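Local atomic coordinates of hypothetical bacterial 6-phosphogluconolactonase (Bacteroides fragilis, PDB entry 3SCY), a protein that probably acts as a lactonase that opens 6-phosphogluconolactone to 6-phosphogluconate, and is built as a seven-bladed beta-propeller. Residues A[8-11]-A[12-15]; A[197-200]-A[201-205]. All coordinates share one frame; numbering follows the deposited sequence. Where two conformers were deposited one is given.

Contact 1: A[8-11]-A[12-15]; sequences STTD and SELT
T10 and E13 close a type I beta turn, in which E13 N donates to T10 O at 2.9 Å with D11 and S12 at the corners. The N-H...O angle is 138°, so the bond is bent. The donor also sits well above the carbonyl plane, 69° out of it. D11 N bonds to S8 O in a turn that starts two residues earlier and shares T10 and D11 with this one. The chain then straightens into strand 13-20.

The side chain of E13 folds back over the turns. Its CB lies 3.4 Å from T10 O, and its CG lies 3.4 Å from T9 O. CG is beside the backbone N of E13 (chi1 -71°) and the chain is extended beyond it. This carries the carboxylate past the backbone of T10. E13 OE1 ends 3.6 Å from T10 CA and 3.8 Å from the methyl T10 CG2. The two side chains meet at a slant, by van der Waals contact.

The polar ends within 8-11 turn to each other. D11 reaches back to the start of the turn, where S8 N gives OD2 a fairly straight bond of 2.9 Å, from above the carboxylate plane. In one of two conformers of S8, OG and T10 OG1 share a hydrogen bond of 2.8 Å, so this link may be partial.

Strand 13-20 lies between strands 28-35 and 354-360. This blade thus joins the two ends of the chain, the closure known from many propellers. The chemistry is mostly local and polar. Backbone bonds and D11 hold the entering chain in its turns. E13 lays its methylenes on two carbonyl oxygens and its carboxylate against T10 carbons, with no hydrogen bond from the carboxylate across the contact.

Contact 2: A[197-200]-A[201-205]; sequences LTKG and TPEAF
The contact is a corner in strand 197-206, the last strand of its four-stranded propeller blade. Here G200 to E203 form a type VIb turn, with T201 and cis P202 at its centre. G200 and E203 both bond by backbone to K181 on the neighbouring strand 178-184, and T201 O accepts a bond from K181 NZ. The turn therefore stays attached to the blade.

Across the corner, E203 CA makes a CH...O contact with G200 O at 3.5 Å. The angle at the hydrogen is 123°, so it is far from straight. E203 CG lies 3.6 Å from the same oxygen. Water 1 donates to G200 O at 2.7 Å. It also has a longer hydrogen bond of 3.3 Å to T201 OG1, and so bridges the carbonyl and the hydroxyl.

On the exposed face the side chains of K199 and E203 slant across each other. The carboxyl carbon E203 CD rests 3.7 Å from K199 CD, so the acid meets the middle of the lysine's aliphatic chain. K199 runs out straight from CG, so its ammonium overshoots the carboxylate: K199 NZ is 4.1 Å from E203 OE1, beyond a salt bridge.

The opposite charges probably attract only modestly across this gap. The direct contact is carboxylate against methylenes, while water takes up the G200 carbonyl that no cross-segment hydrogen bond serves.

In the fold
Both contacts lie at the surface and both are local, each within one continuous piece of chain. They share no strand or sheet. Contact 1 leads into strand 13-20, inside the blade that joins the chain ends. Contact 2 bends strand 197-206, at the outermost position of another blade. Their centres are 42 Å apart, on opposite sides of the centre of the chain. The chemistry differs accordingly. The turns of contact 1 are closed by direct hydrogen bonds and its one glutamate packs on backbone. The corner of contact 2 has no such bond across it and has instead a bridging water, a cis-proline and backbone bonds to the neighbouring strand.

Contact 1: A[8-11]-A[12-15]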
loop_
_atom_site.group_PDB
_atom_site.type_symbol
_atom_site.label_atom_id
_atom_site.label_comp_id
_atom_site.label_asym_id
_atom_site.label_seq_id
_atom_site.Cartn_x
_atom_site.Cartn_y
_atom_site.Cartn_z
ATOM N N SER A 8 -17.704 -12.550 21.127
ATOM C CA SER A 8 -18.678 -12.578 20.038
ATOM C C SER A 8 -18.085 -13.276 18.816
ATOM O O SER A 8 -16.859 -13.316 18.671
ATOM C CB SER A 8 -19.098 -11.150 19.681
ATOM O OG SER A 8 -19.927 -11.092 18.532
ATOM N N THR A 9 -18.952 -13.801 17.920
ATOM C CA THR A 9 -18.531 -14.440 16.662
ATOM C C THR A 9 -17.780 -13.404 15.818
ATOM O O THR A 9 -16.840 -13.740 15.096
ATOM C CB THR A 9 -19.749 -14.994 15.890
ATOM O OG1 THR A 9 -20.702 -13.943 15.690
ATOM C CG2 THR A 9 -20.406 -16.174 16.585
ATOM N N THR A 10 -18.166 -12.120 15.987
ATOM C CA THR A 10 -17.634 -10.961 15.294
ATOM C C THR A 10 -16.172 -10.642 15.692
ATOM O O THR A 10 -15.482 -10.014 14.900
ATOM C CB THR A 10 -18.553 -9.741 15.517
ATOM O OG1 THR A 10 -18.510 -9.336 16.890
ATOM C CG2 THR A 10 -20.002 -10.004 15.089
ATOM N N ASP A 11 -15.691 -11.090 16.880
ATOM C CA ASP A 11 -14.323 -10.808 17.352
ATOM C C ASP A 11 -13.259 -11.156 16.320
ATOM O O ASP A 11 -12.365 -10.350 16.039
ATOM C CB ASP A 11 -14.028 -11.583 18.643
ATOM C CG ASP A 11 -14.786 -11.091 19.855
ATOM O OD1 ASP A 11 -15.226 -9.914 19.847
ATOM O OD2 ASP A 11 -14.895 -11.857 20.828
ATOM N N SER A 12 -13.394 -12.343 15.748
ATOM C CA SER A 12 -12.454 -12.843 14.751
ATOM C C SER A 12 -12.866 -12.435 13.331
ATOM O O SER A 12 -12.117 -12.674 12.384
ATOM C CB SER A 12 -12.354 -14.357 14.862
ATOM O OG SER A 12 -12.068 -14.737 16.200
ATOM N N GLU A 13 -14.038 -11.798 13.189
ATOM C CA GLU A 13 -14.561 -11.362 11.903
ATOM C C GLU A 13 -14.089 -9.986 11.573
ATOM O O GLU A 13 -14.478 -9.027 12.227
ATOM C CB GLU A 13 -16.094 -11.409 11.872
ATOM C CG GLU A 13 -16.644 -12.828 11.839
ATOM C CD GLU A 13 -18.150 -12.964 11.723
ATOM O OE1 GLU A 13 -18.875 -11.989 12.031
ATOM O OE2 GLU A 13 -18.609 -14.062 11.333
ATOM N N LEU A 14 -13.287 -9.892 10.528
ATOM C CA LEU A 14 -12.797 -8.624 10.017
ATOM C C LEU A 14 -13.661 -8.153 8.854
ATOM O O LEU A 14 -14.279 -8.977 8.177
ATOM C CB LEU A 14 -11.349 -8.819 9.503
ATOM C CG LEU A 14 -10.269 -9.331 10.476
ATOM C CD1 LEU A 14 -9.081 -9.888 9.693
ATOM C CD2 LEU A 14 -9.759 -8.196 11.354
ATOM N N THR A 15 -13.670 -6.846 8.578
ATOM C CA THR A 15 -14.309 -6.342 7.370
ATOM C C THR A 15 -13.191 -6.035 6.403
ATOM O O THR A 15 -12.276 -5.295 6.745
ATOM C CB THR A 15 -15.241 -5.156 7.612
ATOM O OG1 THR A 15 -16.227 -5.615 8.521
ATOM C CG2 THR A 15 -15.964 -4.726 6.324
#

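Contact 2: A[197-200]-A[201-205]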
loop_
_atom_site.group_PDB
_atom_site.type_symbol
_atom_site.label_atom_id
_atom_site.label_comp_id
_atom_site.label_asym_id
_atom_site.label_seq_id
_atom_site.Cartn_x
_atom_site.Cartn_y
_atom_site.Cartn_z
ATOM N N LEU A 197 2.905 19.948 3.840
ATOM C CA LEU A 197 4.245 19.427 3.586
ATOM C C LEU A 197 5.237 20.467 3.151
ATOM O O LEU A 197 4.915 21.324 2.336
ATOM C CB LEU A 197 4.186 18.361 2.482
ATOM C CG LEU A 197 3.237 17.174 2.718
ATOM C CD1 LEU A 197 3.208 16.245 1.499
ATOM C CD2 LEU A 197 3.589 16.438 4.001
ATOM N N THR A 198 6.464 20.357 3.659
ATOM C CA THR A 198 7.600 21.190 3.259
ATOM C C THR A 198 8.765 20.256 2.998
ATOM O O THR A 198 8.896 19.246 3.687
ATOM C CB THR A 198 7.924 22.238 4.324
ATOM O OG1 THR A 198 8.086 21.582 5.584
ATOM C CG2 THR A 198 6.843 23.302 4.438
ATOM N N LYS A 199 9.648 20.599 2.030
ATOM C CA LYS A 199 10.773 19.701 1.726
ATOM C C LYS A 199 11.688 19.550 2.953
ATOM O O LYS A 199 11.911 20.515 3.679
ATOM C CB LYS A 199 11.535 20.201 0.492
ATOM C CG LYS A 199 10.711 20.017 -0.787
ATOM C CD LYS A 199 11.514 20.330 -2.034
ATOM C CE LYS A 199 10.751 19.986 -3.289
ATOM N NZ LYS A 199 11.532 20.322 -4.509
ATOM N N GLY A 200 12.125 18.332 3.222
ATOM C CA GLY A 200 12.930 18.082 4.414
ATOM C C GLY A 200 14.422 18.111 4.180
ATOM O O GLY A 200 14.895 18.467 3.095
ATOM N N THR A 201 15.172 17.705 5.216
ATOM C CA THR A 201 16.625 17.584 5.171
ATOM C C THR A 201 17.040 16.139 5.437
ATOM O O THR A 201 16.853 15.675 6.561
ATOM C CB THR A 201 17.323 18.511 6.177
ATOM O OG1 THR A 201 16.927 19.839 5.915
ATOM C CG2 THR A 201 18.838 18.395 6.103
ATOM N N PRO A 202 17.635 15.426 4.462
ATOM C CA PRO A 202 17.844 15.822 3.064
ATOM C C PRO A 202 16.517 15.809 2.313
ATOM O O PRO A 202 15.506 15.304 2.827
ATOM C CB PRO A 202 18.810 14.751 2.546
ATOM C CG PRO A 202 18.436 13.537 3.317
ATOM C CD PRO A 202 18.057 14.027 4.684
ATOM N N GLU A 203 16.506 16.344 1.095
ATOM C CA GLU A 203 15.263 16.354 0.312
ATOM C C GLU A 203 14.906 14.949 -0.179
ATOM O O GLU A 203 13.745 14.684 -0.488
ATOM C CB GLU A 203 15.363 17.305 -0.876
ATOM C CG GLU A 203 15.189 18.757 -0.463
ATOM C CD GLU A 203 15.137 19.774 -1.583
ATOM O OE1 GLU A 203 15.159 19.378 -2.772
ATOM O OE2 GLU A 203 15.069 20.982 -1.262
ATOM N N ALA A 204 15.903 14.064 -0.266
ATOM C CA ALA A 204 15.677 12.702 -0.725
ATOM C C ALA A 204 16.774 11.778 -0.278
ATOM O O ALA A 204 17.902 12.205 -0.031
ATOM C CB ALA A 204 15.576 12.667 -2.246
ATOM N N PHE A 205 16.439 10.493 -0.211
ATOM C CA PHE A 205 17.388 9.405 -0.002
ATOM C C PHE A 205 17.528 8.702 -1.331
ATOM O O PHE A 205 16.532 8.459 -2.004
ATOM C CB PHE A 205 16.917 8.440 1.108
ATOM C CG PHE A 205 16.677 9.130 2.428
ATOM C CD1 PHE A 205 17.741 9.484 3.250
ATOM C CD2 PHE A 205 15.387 9.475 2.828
ATOM C CE1 PHE A 205 17.523 10.149 4.456
ATOM C CE2 PHE A 205 15.171 10.136 4.049
ATOM C CZ PHE A 205 16.248 10.485 4.840
HETATM O O HOH W 1 16.374 20.730 2.806
#